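Local coordinates for protein phosphoribosylglycinamide synthetase (Anaerococcus prevotii, PDB 4DIM) that probably binds ATP and a metal ion and acts as a ligase of the ATP-grasp type, at residues G324-M328 and K388-D392; K334-L338 and N399-K403; T355-E359 and N371-Q376. All blocks are in the same frame, centred on the assembly; numbering follows the deposited sequence.

Interaction 1: residues G324-M328 and K388-D392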
ATOM      1  N   GLY A 324     -16.468   6.210   2.942  1.00 77.03           N
ATOM      2  CA  GLY A 324     -16.160   5.433   1.751  1.00 74.94           C
ATOM      3  C   GLY A 324     -15.882   3.972   2.093  1.00 76.67           C
ATOM      4  O   GLY A 324     -15.422   3.647   3.209  1.00 73.92           O
ATOM      5  N   LEU A 325     -16.264   3.076   1.155  1.00 72.60           N
ATOM      6  CA  LEU A 325     -16.112   1.616   1.273  1.00 72.11           C
ATOM      7  C   LEU A 325     -15.719   1.082  -0.087  1.00 77.56           C
ATOM      8  O   LEU A 325     -16.399   1.356  -1.070  1.00 79.52           O
ATOM      9  CB  LEU A 325     -17.421   0.944   1.774  1.00 74.44           C
ATOM     10  CG  LEU A 325     -17.480  -0.609   1.814  1.00 80.14           C
ATOM     11  CD1 LEU A 325     -16.419  -1.188   2.718  1.00 78.74           C
ATOM     12  CD2 LEU A 325     -18.806  -1.098   2.258  1.00 85.33           C
ATOM     13  N   ALA A 326     -14.641   0.330  -0.145  1.00 74.84           N
ATOM     14  CA  ALA A 326     -14.132  -0.283  -1.375  1.00 75.51           C
ATOM     15  C   ALA A 326     -13.966  -1.730  -1.131  1.00 81.82           C
ATOM     16  O   ALA A 326     -13.342  -2.093  -0.136  1.00 81.75           O
ATOM     17  CB  ALA A 326     -12.801   0.325  -1.790  1.00 74.21           C
ATOM     18  N   ARG A 327     -14.558  -2.562  -1.974  1.00 81.12           N
ATOM     19  CA  ARG A 327     -14.439  -3.997  -1.836  1.00 83.29           C
ATOM     20  C   ARG A 327     -14.159  -4.684  -3.146  1.00 90.38           C
ATOM     21  O   ARG A 327     -14.810  -4.394  -4.157  1.00 89.12           O
ATOM     22  CB  ARG A 327     -15.751  -4.538  -1.269  1.00 88.00           C
ATOM     23  CG  ARG A 327     -15.817  -4.405   0.218  1.00 93.10           C
ATOM     24  CD  ARG A 327     -16.963  -5.211   0.736  1.00 94.44           C
ATOM     25  NE  ARG A 327     -17.151  -4.930   2.153  1.00 81.49           N
ATOM     26  CZ  ARG A 327     -18.285  -5.044   2.820  1.00 95.90           C
ATOM     27  NH1 ARG A 327     -19.391  -5.461   2.204  1.00 95.71           N
ATOM     28  NH2 ARG A 327     -18.334  -4.733   4.107  1.00 95.10           N
HETATM   29  N   MSE A 328     -13.265  -5.688  -3.097  1.00 82.76           N
HETATM   30  CA  MSE A 328     -13.015  -6.553  -4.242  1.00 84.40           C
HETATM   31  C   MSE A 328     -14.175  -7.534  -4.362  1.00 88.20           C
HETATM   32  O   MSE A 328     -14.653  -8.037  -3.342  1.00 86.78           O
HETATM   33  CB  MSE A 328     -11.700  -7.333  -4.106  1.00 88.79           C
HETATM   34  CG  MSE A 328     -10.447  -6.456  -3.868  1.00 99.31           C
HETATM   35 SE   MSE A 328     -10.128  -4.863  -5.094  0.73109.94          SE
HETATM   36  CE  MSE A 328     -10.581  -3.356  -3.865  1.00103.20           C
ATOM     37  N   LYS A 388     -22.118   0.178   3.713  1.00 87.50           N
ATOM     38  CA  LYS A 388     -22.224  -1.288   3.763  1.00 87.57           C
ATOM     39  C   LYS A 388     -23.576  -1.789   3.242  1.00 93.82           C
ATOM     40  O   LYS A 388     -23.604  -2.773   2.501  1.00 95.10           O
ATOM     41  CB  LYS A 388     -22.027  -1.806   5.184  1.00 90.17           C
ATOM     42  CG  LYS A 388     -20.604  -1.709   5.706  1.00 90.67           C
ATOM     43  CD  LYS A 388     -20.647  -1.902   7.221  1.00 91.91           C
ATOM     44  CE  LYS A 388     -19.321  -2.012   7.938  1.00103.23           C
ATOM     45  NZ  LYS A 388     -19.437  -1.575   9.363  1.00115.43           N
ATOM     46  N   ASP A 389     -24.682  -1.132   3.632  1.00 90.71           N
ATOM     47  CA  ASP A 389     -26.033  -1.507   3.175  1.00 91.56           C
ATOM     48  C   ASP A 389     -26.141  -1.265   1.685  1.00 95.11           C
ATOM     49  O   ASP A 389     -26.596  -2.144   0.971  1.00 96.25           O
ATOM     50  CB  ASP A 389     -27.122  -0.732   3.929  1.00 95.48           C
ATOM     51  CG  ASP A 389     -27.241  -1.074   5.408  1.00110.62           C
ATOM     52  OD1 ASP A 389     -26.690  -2.125   5.829  1.00111.04           O
ATOM     53  OD2 ASP A 389     -27.889  -0.291   6.151  1.00121.94           O
ATOM     54  N   LYS A 390     -25.620  -0.127   1.202  1.00 89.82           N
ATOM     55  CA  LYS A 390     -25.582   0.193  -0.226  1.00 88.85           C
ATOM     56  C   LYS A 390     -24.760  -0.877  -0.982  1.00 91.93           C
ATOM     57  O   LYS A 390     -25.181  -1.346  -2.033  1.00 92.52           O
ATOM     58  CB  LYS A 390     -24.990   1.621  -0.444  1.00 89.87           C
ATOM     59  CG  LYS A 390     -25.070   2.156  -1.855  1.00 98.52           C
ATOM     60  CD  LYS A 390     -25.384   3.666  -1.913  1.00113.86           C
ATOM     61  CE  LYS A 390     -26.878   3.940  -1.977  1.00138.98           C
ATOM     62  NZ  LYS A 390     -27.222   5.385  -1.793  1.00150.13           N
ATOM     63  N   LEU A 391     -23.641  -1.309  -0.412  1.00 87.47           N
ATOM     64  CA  LEU A 391     -22.772  -2.313  -1.036  1.00 86.70           C
ATOM     65  C   LEU A 391     -23.472  -3.680  -1.147  1.00 91.69           C
ATOM     66  O   LEU A 391     -23.341  -4.341  -2.175  1.00 90.99           O
ATOM     67  CB  LEU A 391     -21.456  -2.450  -0.224  1.00 85.86           C
ATOM     68  CG  LEU A 391     -20.128  -2.706  -0.979  1.00 88.47           C
ATOM     69  CD1 LEU A 391     -20.179  -3.936  -1.839  1.00 91.44           C
ATOM     70  CD2 LEU A 391     -19.731  -1.518  -1.779  1.00 88.16           C
ATOM     71  N   ASP A 392     -24.219  -4.090  -0.110  1.00 90.62           N
ATOM     72  CA  ASP A 392     -24.935  -5.381  -0.130  1.00 92.57           C
ATOM     73  C   ASP A 392     -25.982  -5.457  -1.217  1.00 96.00           C
ATOM     74  O   ASP A 392     -26.236  -6.544  -1.720  1.00 96.17           O
ATOM     75  CB  ASP A 392     -25.626  -5.646   1.199  1.00 96.98           C
ATOM     76  CG  ASP A 392     -24.693  -5.953   2.348  1.00112.07           C
ATOM     77  OD1 ASP A 392     -23.443  -6.019   2.111  1.00110.86           O
ATOM     78  OD2 ASP A 392     -25.196  -6.096   3.492  1.00119.75           O
TER
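Leu325 and Leu391 form the apolar part of this packing of helix 384-395 against strand 323-329. One methyl of the strand residue, Leu325 CD2, does most of the work: it lies 3.8 Å from Leu391 CG and 3.7 Å from Lys388 CA, against one turn of the helix. With CG anti to the backbone N (chi1 174°), the leucine stands up from the strand toward that turn. The axes of the two short segments come within 9.4 Å at an angle of 36°. The helix packs on one face of the large antiparallel sheet, where Leu391 also reaches Ile377 and Val379 of strand 375-381, which neighbours strand 323-329 and precedes the helix.

The polar part is looser, with no hydrogen bond between the segments. Arg327, extended from CG to NE, carries its guanidinium over Leu325, whose CD2 sits 4.0 Å above the centre of the plane. NH2 of Arg327 passes 4.1 Å from Lys388 CG, meeting the lysine's aliphatic part. At the guanidinium edge, NH1 of Arg327 is 4.1 Å from Asp392 OD1, too long for a salt bridge, though the two planes are 30° apart. Arg327 NE finds its main polar partner outside the contact, in a salt bridge with Glu216 OE1.

The helix is thus held to the sheet by leucine packing roofed by an arginine, with the attraction of Asp392 probably only a modest addition.

Interaction 2: residues K334-L338 and N399-K403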
ATOM      1  N   LYS A 334     -16.998 -21.507  -6.390  1.00133.94           N
ATOM      2  CA  LYS A 334     -17.259 -21.821  -7.801  1.00134.05           C
ATOM      3  C   LYS A 334     -16.059 -21.483  -8.704  1.00137.22           C
ATOM      4  O   LYS A 334     -15.358 -20.487  -8.497  1.00134.96           O
ATOM      5  CB  LYS A 334     -18.524 -21.098  -8.328  1.00133.63           C
ATOM      6  CG  LYS A 334     -19.267 -21.932  -9.360  1.00153.61           C
ATOM      7  CD  LYS A 334     -20.636 -21.378  -9.724  1.00160.54           C
ATOM      8  CE  LYS A 334     -21.387 -22.370 -10.598  1.00166.64           C
ATOM      9  NZ  LYS A 334     -22.782 -21.939 -10.880  1.00168.25           N
ATOM     10  N   SER A 335     -15.822 -22.347  -9.699  1.00134.99           N
ATOM     11  CA  SER A 335     -14.751 -22.169 -10.678  1.00134.70           C
ATOM     12  C   SER A 335     -15.304 -22.460 -12.058  1.00136.08           C
ATOM     13  O   SER A 335     -16.217 -23.277 -12.193  1.00137.90           O
ATOM     14  CB  SER A 335     -13.565 -23.082 -10.363  1.00141.24           C
ATOM     15  OG  SER A 335     -12.830 -22.646  -9.232  1.00147.78           O
ATOM     16  N   GLY A 336     -14.776 -21.792 -13.065  1.00128.50           N
ATOM     17  CA  GLY A 336     -15.240 -22.022 -14.418  1.00128.31           C
ATOM     18  C   GLY A 336     -14.782 -20.982 -15.399  1.00130.96           C
ATOM     19  O   GLY A 336     -13.979 -20.112 -15.064  1.00128.37           O
ATOM     20  N   ILE A 337     -15.284 -21.099 -16.633  1.00129.64           N
ATOM     21  CA  ILE A 337     -14.953 -20.189 -17.724  1.00128.95           C
ATOM     22  C   ILE A 337     -16.144 -19.242 -17.849  1.00129.91           C
ATOM     23  O   ILE A 337     -17.285 -19.692 -17.961  1.00128.68           O
ATOM     24  CB  ILE A 337     -14.604 -20.947 -19.049  1.00134.53           C
ATOM     25  CG1 ILE A 337     -13.573 -22.099 -18.816  1.00138.77           C
ATOM     26  CG2 ILE A 337     -14.062 -19.973 -20.092  1.00133.29           C
ATOM     27  CD1 ILE A 337     -14.110 -23.546 -19.175  1.00148.58           C
ATOM     28  N   LEU A 338     -15.868 -17.929 -17.808  1.00124.30           N
ATOM     29  CA  LEU A 338     -16.895 -16.890 -17.824  1.00120.64           C
ATOM     30  C   LEU A 338     -17.595 -16.735 -19.166  1.00124.38           C
ATOM     31  O   LEU A 338     -16.949 -16.803 -20.205  1.00124.52           O
ATOM     32  CB  LEU A 338     -16.249 -15.541 -17.444  1.00118.57           C
ATOM     33  CG  LEU A 338     -17.186 -14.335 -17.260  1.00120.15           C
ATOM     34  CD1 LEU A 338     -18.065 -14.515 -16.057  1.00118.04           C
ATOM     35  CD2 LEU A 338     -16.400 -13.059 -17.094  1.00122.20           C
ATOM     36  N   ASN A 399     -24.495 -10.763 -11.200  1.00101.47           N
ATOM     37  CA  ASN A 399     -24.571 -12.207 -11.491  1.00104.12           C
ATOM     38  C   ASN A 399     -23.434 -12.640 -12.418  1.00107.54           C
ATOM     39  O   ASN A 399     -23.316 -12.139 -13.537  1.00106.87           O
ATOM     40  CB  ASN A 399     -25.927 -12.565 -12.112  1.00109.35           C
ATOM     41  CG  ASN A 399     -26.303 -14.034 -12.047  1.00153.21           C
ATOM     42  OD1 ASN A 399     -25.538 -14.898 -11.580  1.00152.27           O
ATOM     43  ND2 ASN A 399     -27.502 -14.360 -12.541  1.00148.57           N
ATOM     44  N   ILE A 400     -22.606 -13.576 -11.954  1.00105.13           N
ATOM     45  CA  ILE A 400     -21.517 -14.120 -12.754  1.00106.88           C
ATOM     46  C   ILE A 400     -21.989 -15.444 -13.362  1.00113.46           C
ATOM     47  O   ILE A 400     -22.271 -16.390 -12.627  1.00113.94           O
ATOM     48  CB  ILE A 400     -20.246 -14.288 -11.910  1.00109.46           C
ATOM     49  CG1 ILE A 400     -19.842 -12.942 -11.226  1.00106.22           C
ATOM     50  CG2 ILE A 400     -19.121 -14.783 -12.800  1.00113.44           C
ATOM     51  CD1 ILE A 400     -18.947 -13.099 -10.040  1.00109.49           C
ATOM     52  N   ILE A 401     -22.070 -15.496 -14.705  1.00111.88           N
ATOM     53  CA  ILE A 401     -22.537 -16.645 -15.470  1.00115.65           C
ATOM     54  C   ILE A 401     -21.337 -17.443 -16.060  1.00123.35           C
ATOM     55  O   ILE A 401     -20.559 -16.897 -16.845  1.00122.27           O
ATOM     56  CB  ILE A 401     -23.480 -16.149 -16.596  1.00119.91           C
ATOM     57  CG1 ILE A 401     -24.531 -15.136 -16.078  1.00118.36           C
ATOM     58  CG2 ILE A 401     -24.144 -17.324 -17.311  1.00123.49           C
ATOM     59  CD1 ILE A 401     -25.371 -15.589 -14.934  1.00121.64           C
ATOM     60  N   LEU A 402     -21.254 -18.755 -15.740  1.00123.67           N
ATOM     61  CA  LEU A 402     -20.186 -19.652 -16.196  1.00126.71           C
ATOM     62  C   LEU A 402     -20.694 -20.550 -17.328  1.00134.08           C
ATOM     63  O   LEU A 402     -21.548 -21.393 -17.065  1.00136.24           O
ATOM     64  CB  LEU A 402     -19.689 -20.528 -15.015  1.00127.72           C
ATOM     65  CG  LEU A 402     -18.539 -20.003 -14.139  1.00130.52           C
ATOM     66  CD1 LEU A 402     -18.741 -18.568 -13.717  1.00126.11           C
ATOM     67  CD2 LEU A 402     -18.398 -20.844 -12.886  1.00133.87           C
ATOM     68  N   LYS A 403     -20.189 -20.387 -18.576  1.00131.44           N
ATOM     69  CA  LYS A 403     -20.611 -21.233 -19.700  1.00152.05           C
ATOM     70  C   LYS A 403     -19.680 -21.092 -20.929  1.00159.74           C
ATOM     71  O   LYS A 403     -18.982 -20.091 -21.105  1.00119.19           O
ATOM     72  CB  LYS A 403     -22.077 -20.929 -20.108  1.00153.89           C
ATOM     73  CG  LYS A 403     -22.821 -22.152 -20.645  1.00160.25           C
ATOM     74  CD  LYS A 403     -24.314 -21.923 -20.692  1.00158.70           C
ATOM     75  CE  LYS A 403     -25.021 -23.042 -21.409  1.00155.81           C
ATOM     76  NZ  LYS A 403     -26.494 -22.886 -21.355  1.00153.97           N
TER
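The carbonyl oxygen of Ile337 faces two groups of the C-terminal tail. Lys403 N donates to Ile337 O across 3.0 Å, but the bond is weak, since the angle at its hydrogen is 125°. The CA-H of the preceding residue supplements it, with Leu402 CA standing 3.4 Å from Ile337 O. Both donors belong to the very end of the chain, as Lys403 is the last residue, and a bent bond backed by a C-H contact is the whole of the backbone polar link between the two segments.

The setting is a small antiparallel sheet of three strands, in which 336-343 runs between 363-364 and 398-402. Leu338 and Leu402 make a non-hydrogen-bonded pair there, but the short segments stand at 113° to each other and the two side chains diverge. On the other edge of the central strand, Gly336 and Leu338 bond to the backbone around strand 363-364.

Leu402 sends CD2 against the loop that leads into strand 336-343. This methyl lies 3.7 Å from Gly336 CA and close to the carbonyl of Ser335, while the aliphatic chain of Lys334 runs past it in the opposite direction, its CG 3.8 Å from Leu402 CD2. The extended lysine thus covers the leucine with methylenes near the protein surface. Leu338 starts out away from strand 398-402, but its end comes back toward it: with CG turned anti to N (chi1 -174°), the Leu338 side chain crosses that of Ile400 at about a right angle, and its CD1 meets Ile400 CG2 at 3.4 Å. Ile364 touches both Leu338 and Leu402, and Ile400 continues the apolar packing onto Ile374.

Interaction 3: residues T355-E359 and N371-Q376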
ATOM      1  N   THR A 355     -16.394  -1.842 -11.481  1.00 93.23           N
ATOM      2  CA  THR A 355     -15.636  -2.308 -12.636  1.00 94.00           C
ATOM      3  C   THR A 355     -15.386  -3.780 -12.524  1.00 92.65           C
ATOM      4  O   THR A 355     -15.128  -4.291 -11.432  1.00 88.15           O
ATOM      5  CB  THR A 355     -14.310  -1.535 -12.788  1.00105.94           C
ATOM      6  OG1 THR A 355     -13.524  -1.691 -11.612  1.00105.26           O
ATOM      7  CG2 THR A 355     -14.531  -0.056 -13.108  1.00106.10           C
ATOM      8  N   PHE A 356     -15.416  -4.448 -13.676  1.00 91.95           N
ATOM      9  CA  PHE A 356     -15.118  -5.864 -13.789  1.00 92.81           C
ATOM     10  C   PHE A 356     -13.782  -6.028 -14.504  1.00100.68           C
ATOM     11  O   PHE A 356     -13.457  -5.274 -15.429  1.00101.32           O
ATOM     12  CB  PHE A 356     -16.246  -6.604 -14.509  1.00 95.15           C
ATOM     13  CG  PHE A 356     -17.551  -6.451 -13.765  1.00 94.77           C
ATOM     14  CD1 PHE A 356     -17.730  -7.039 -12.515  1.00 95.46           C
ATOM     15  CD2 PHE A 356     -18.539  -5.593 -14.233  1.00 96.71           C
ATOM     16  CE1 PHE A 356     -18.891  -6.801 -11.780  1.00 94.34           C
ATOM     17  CE2 PHE A 356     -19.682  -5.343 -13.486  1.00 97.16           C
ATOM     18  CZ  PHE A 356     -19.862  -5.970 -12.280  1.00 93.55           C
ATOM     19  N   PHE A 357     -12.984  -6.980 -14.003  1.00 98.69           N
ATOM     20  CA  PHE A 357     -11.672  -7.341 -14.534  1.00100.32           C
ATOM     21  C   PHE A 357     -11.737  -8.549 -15.483  1.00106.07           C
ATOM     22  O   PHE A 357     -10.853  -8.669 -16.320  1.00109.08           O
ATOM     23  CB  PHE A 357     -10.706  -7.677 -13.383  1.00101.08           C
ATOM     24  CG  PHE A 357     -10.639  -6.672 -12.253  1.00 98.49           C
ATOM     25  CD1 PHE A 357     -10.631  -5.309 -12.510  1.00 98.32           C
ATOM     26  CD2 PHE A 357     -10.471  -7.095 -10.939  1.00 97.98           C
ATOM     27  CE1 PHE A 357     -10.546  -4.401 -11.475  1.00 95.98           C
ATOM     28  CE2 PHE A 357     -10.385  -6.189  -9.910  1.00 96.59           C
ATOM     29  CZ  PHE A 357     -10.457  -4.849 -10.178  1.00 94.01           C
ATOM     30  N   LYS A 358     -12.732  -9.454 -15.341  1.00101.83           N
ATOM     31  CA  LYS A 358     -12.830 -10.638 -16.201  1.00106.08           C
ATOM     32  C   LYS A 358     -13.833 -10.404 -17.358  1.00111.00           C
ATOM     33  O   LYS A 358     -14.699  -9.526 -17.286  1.00108.09           O
ATOM     34  CB  LYS A 358     -13.194 -11.886 -15.365  1.00109.57           C
ATOM     35  CG  LYS A 358     -12.268 -12.121 -14.151  1.00122.06           C
ATOM     36  CD  LYS A 358     -10.804 -12.393 -14.550  1.00138.22           C
ATOM     37  CE  LYS A 358      -9.856 -12.635 -13.394  1.00149.28           C
ATOM     38  NZ  LYS A 358     -10.105 -13.927 -12.696  1.00161.26           N
ATOM     39  N   GLU A 359     -13.644 -11.147 -18.451  1.00112.95           N
ATOM     40  CA  GLU A 359     -14.443 -11.052 -19.686  1.00115.76           C
ATOM     41  C   GLU A 359     -14.715 -12.446 -20.274  1.00124.07           C
ATOM     42  O   GLU A 359     -14.069 -13.412 -19.863  1.00124.49           O
ATOM     43  CB  GLU A 359     -13.723 -10.163 -20.725  1.00119.92           C
ATOM     44  CG  GLU A 359     -12.328 -10.627 -21.143  1.00139.12           C
ATOM     45  CD  GLU A 359     -11.538  -9.644 -22.000  1.00162.43           C
ATOM     46  OE1 GLU A 359     -11.351  -8.486 -21.556  1.00138.85           O
ATOM     47  OE2 GLU A 359     -11.058 -10.051 -23.087  1.00158.28           O
ATOM     48  N   ASN A 371      -5.031 -11.751  -7.605  1.00124.53           N
ATOM     49  CA  ASN A 371      -5.199 -11.765  -9.063  1.00124.82           C
ATOM     50  C   ASN A 371      -6.456 -12.531  -9.465  1.00126.84           C
ATOM     51  O   ASN A 371      -6.857 -12.457 -10.633  1.00126.74           O
ATOM     52  CB  ASN A 371      -3.960 -12.337  -9.759  1.00131.68           C
ATOM     53  CG  ASN A 371      -2.696 -11.583  -9.382  1.00161.26           C
ATOM     54  OD1 ASN A 371      -2.441 -10.470  -9.871  1.00155.15           O
ATOM     55  ND2 ASN A 371      -1.929 -12.113  -8.426  1.00153.53           N
ATOM     56  N   ASP A 372      -7.096 -13.233  -8.496  1.00121.81           N
ATOM     57  CA  ASP A 372      -8.358 -13.944  -8.698  1.00121.15           C
ATOM     58  C   ASP A 372      -9.598 -13.010  -8.488  1.00122.71           C
ATOM     59  O   ASP A 372     -10.724 -13.517  -8.498  1.00121.56           O
ATOM     60  CB  ASP A 372      -8.453 -15.162  -7.748  1.00124.76           C
ATOM     61  CG  ASP A 372      -7.326 -16.152  -7.881  1.00137.18           C
ATOM     62  OD1 ASP A 372      -7.010 -16.540  -9.027  1.00141.34           O
ATOM     63  OD2 ASP A 372      -6.769 -16.555  -6.838  1.00141.53           O
ATOM     64  N   CYS A 373      -9.406 -11.667  -8.304  1.00118.45           N
ATOM     65  CA  CYS A 373     -10.526 -10.728  -8.140  1.00115.03           C
ATOM     66  C   CYS A 373     -11.273 -10.627  -9.462  1.00116.58           C
ATOM     67  O   CYS A 373     -10.635 -10.536 -10.522  1.00117.72           O
ATOM     68  CB  CYS A 373     -10.046  -9.344  -7.688  1.00114.69           C
ATOM     69  SG  CYS A 373      -9.384  -9.266  -5.993  1.00119.07           S
ATOM     70  N   ILE A 374     -12.619 -10.649  -9.394  1.00109.25           N
ATOM     71  CA  ILE A 374     -13.515 -10.506 -10.555  1.00107.47           C
ATOM     72  C   ILE A 374     -13.707  -9.014 -10.881  1.00105.21           C
ATOM     73  O   ILE A 374     -13.894  -8.644 -12.042  1.00105.14           O
ATOM     74  CB  ILE A 374     -14.862 -11.224 -10.295  1.00110.16           C
ATOM     75  CG1 ILE A 374     -14.640 -12.757 -10.253  1.00113.91           C
ATOM     76  CG2 ILE A 374     -15.944 -10.832 -11.323  1.00110.96           C
ATOM     77  CD1 ILE A 374     -14.407 -13.328  -8.854  1.00124.93           C
ATOM     78  N   GLY A 375     -13.650  -8.174  -9.867  1.00 97.36           N
ATOM     79  CA  GLY A 375     -13.818  -6.742 -10.051  1.00 94.01           C
ATOM     80  C   GLY A 375     -13.709  -6.009  -8.744  1.00 91.78           C
ATOM     81  O   GLY A 375     -13.169  -6.543  -7.768  1.00 88.11           O
ATOM     82  N   GLN A 376     -14.255  -4.795  -8.718  1.00 88.28           N
ATOM     83  CA  GLN A 376     -14.269  -3.974  -7.517  1.00 86.44           C
ATOM     84  C   GLN A 376     -15.395  -2.978  -7.550  1.00 88.78           C
ATOM     85  O   GLN A 376     -15.811  -2.530  -8.625  1.00 89.77           O
ATOM     86  CB  GLN A 376     -12.945  -3.236  -7.317  1.00 88.43           C
ATOM     87  CG  GLN A 376     -12.677  -2.142  -8.349  1.00 87.41           C
ATOM     88  CD  GLN A 376     -11.261  -1.673  -8.310  1.00 91.43           C
ATOM     89  OE1 GLN A 376     -10.358  -2.338  -7.817  1.00 87.79           O
ATOM     90  NE2 GLN A 376     -11.014  -0.561  -8.907  1.00 87.25           N
TER
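An antiparallel strand pair at the rim of the large sheet brings together the end of its outermost strand, 351-356, and the start of strand 375-381. Thr355 and Gln376 form the hydrogen-bonded pair, Thr355 N giving to Gln376 O at 3.0 Å and Gln376 N to Thr355 O at 2.9 Å, both nearly straight. Beyond the non-hydrogen-bonded pair Phe356-Gly375, Phe357 N reaches Ile374 O at 2.7 Å, tilted 29° from the carbonyl plane.

The Phe357 ring lies against the partner strand. Gly375 CA approaches one face as a CH-pi contact, offset toward the rim and 3.6 Å from the centroid, while two oxygens lie at the ring edge: Cys373 O, 3.5 Å from Phe357 CD2, and Gln376 OE1, 3.4 Å from Phe357 CZ. Arg17 makes a cation-pi contact with the same ring. Thr355 OG1 (chi1 59°) and Gln376 CG (chi1 69°) each lie between backbone N and carbonyl carbon; the side chains therefore run side by side, and OG1 and NE2 both bind Glu353 OE2.

Oxygens at the C-H edge and a cation at the pi system are consistent with a ring fixed electrostatically as well as by packing, and the shared carboxylate ties the two side chains together.

How the interactions relate
Strands 323-329, 375-381 and 351-356 are consecutive neighbours at one end of the eight-stranded antiparallel sheet, which interactions 1 and 3 share; the centres of interactions 1 and 3 lie about 16 Å apart, and Met328 packs on Cys373 and Gln376. Interaction 2 belongs to the separate three-stranded sheet, its centre about 12 Å from that of interaction 3 and about 23 Å from that of interaction 1, and it meets interaction 3 where Leu338 packs on Lys358 and Ile400 on Ile374. The segments of interactions 1 and 2 alternate along the chain, while interaction 3 nests inside both loops. The end of the chain thus closes on itself, helix on the large sheet and last strand on the small one.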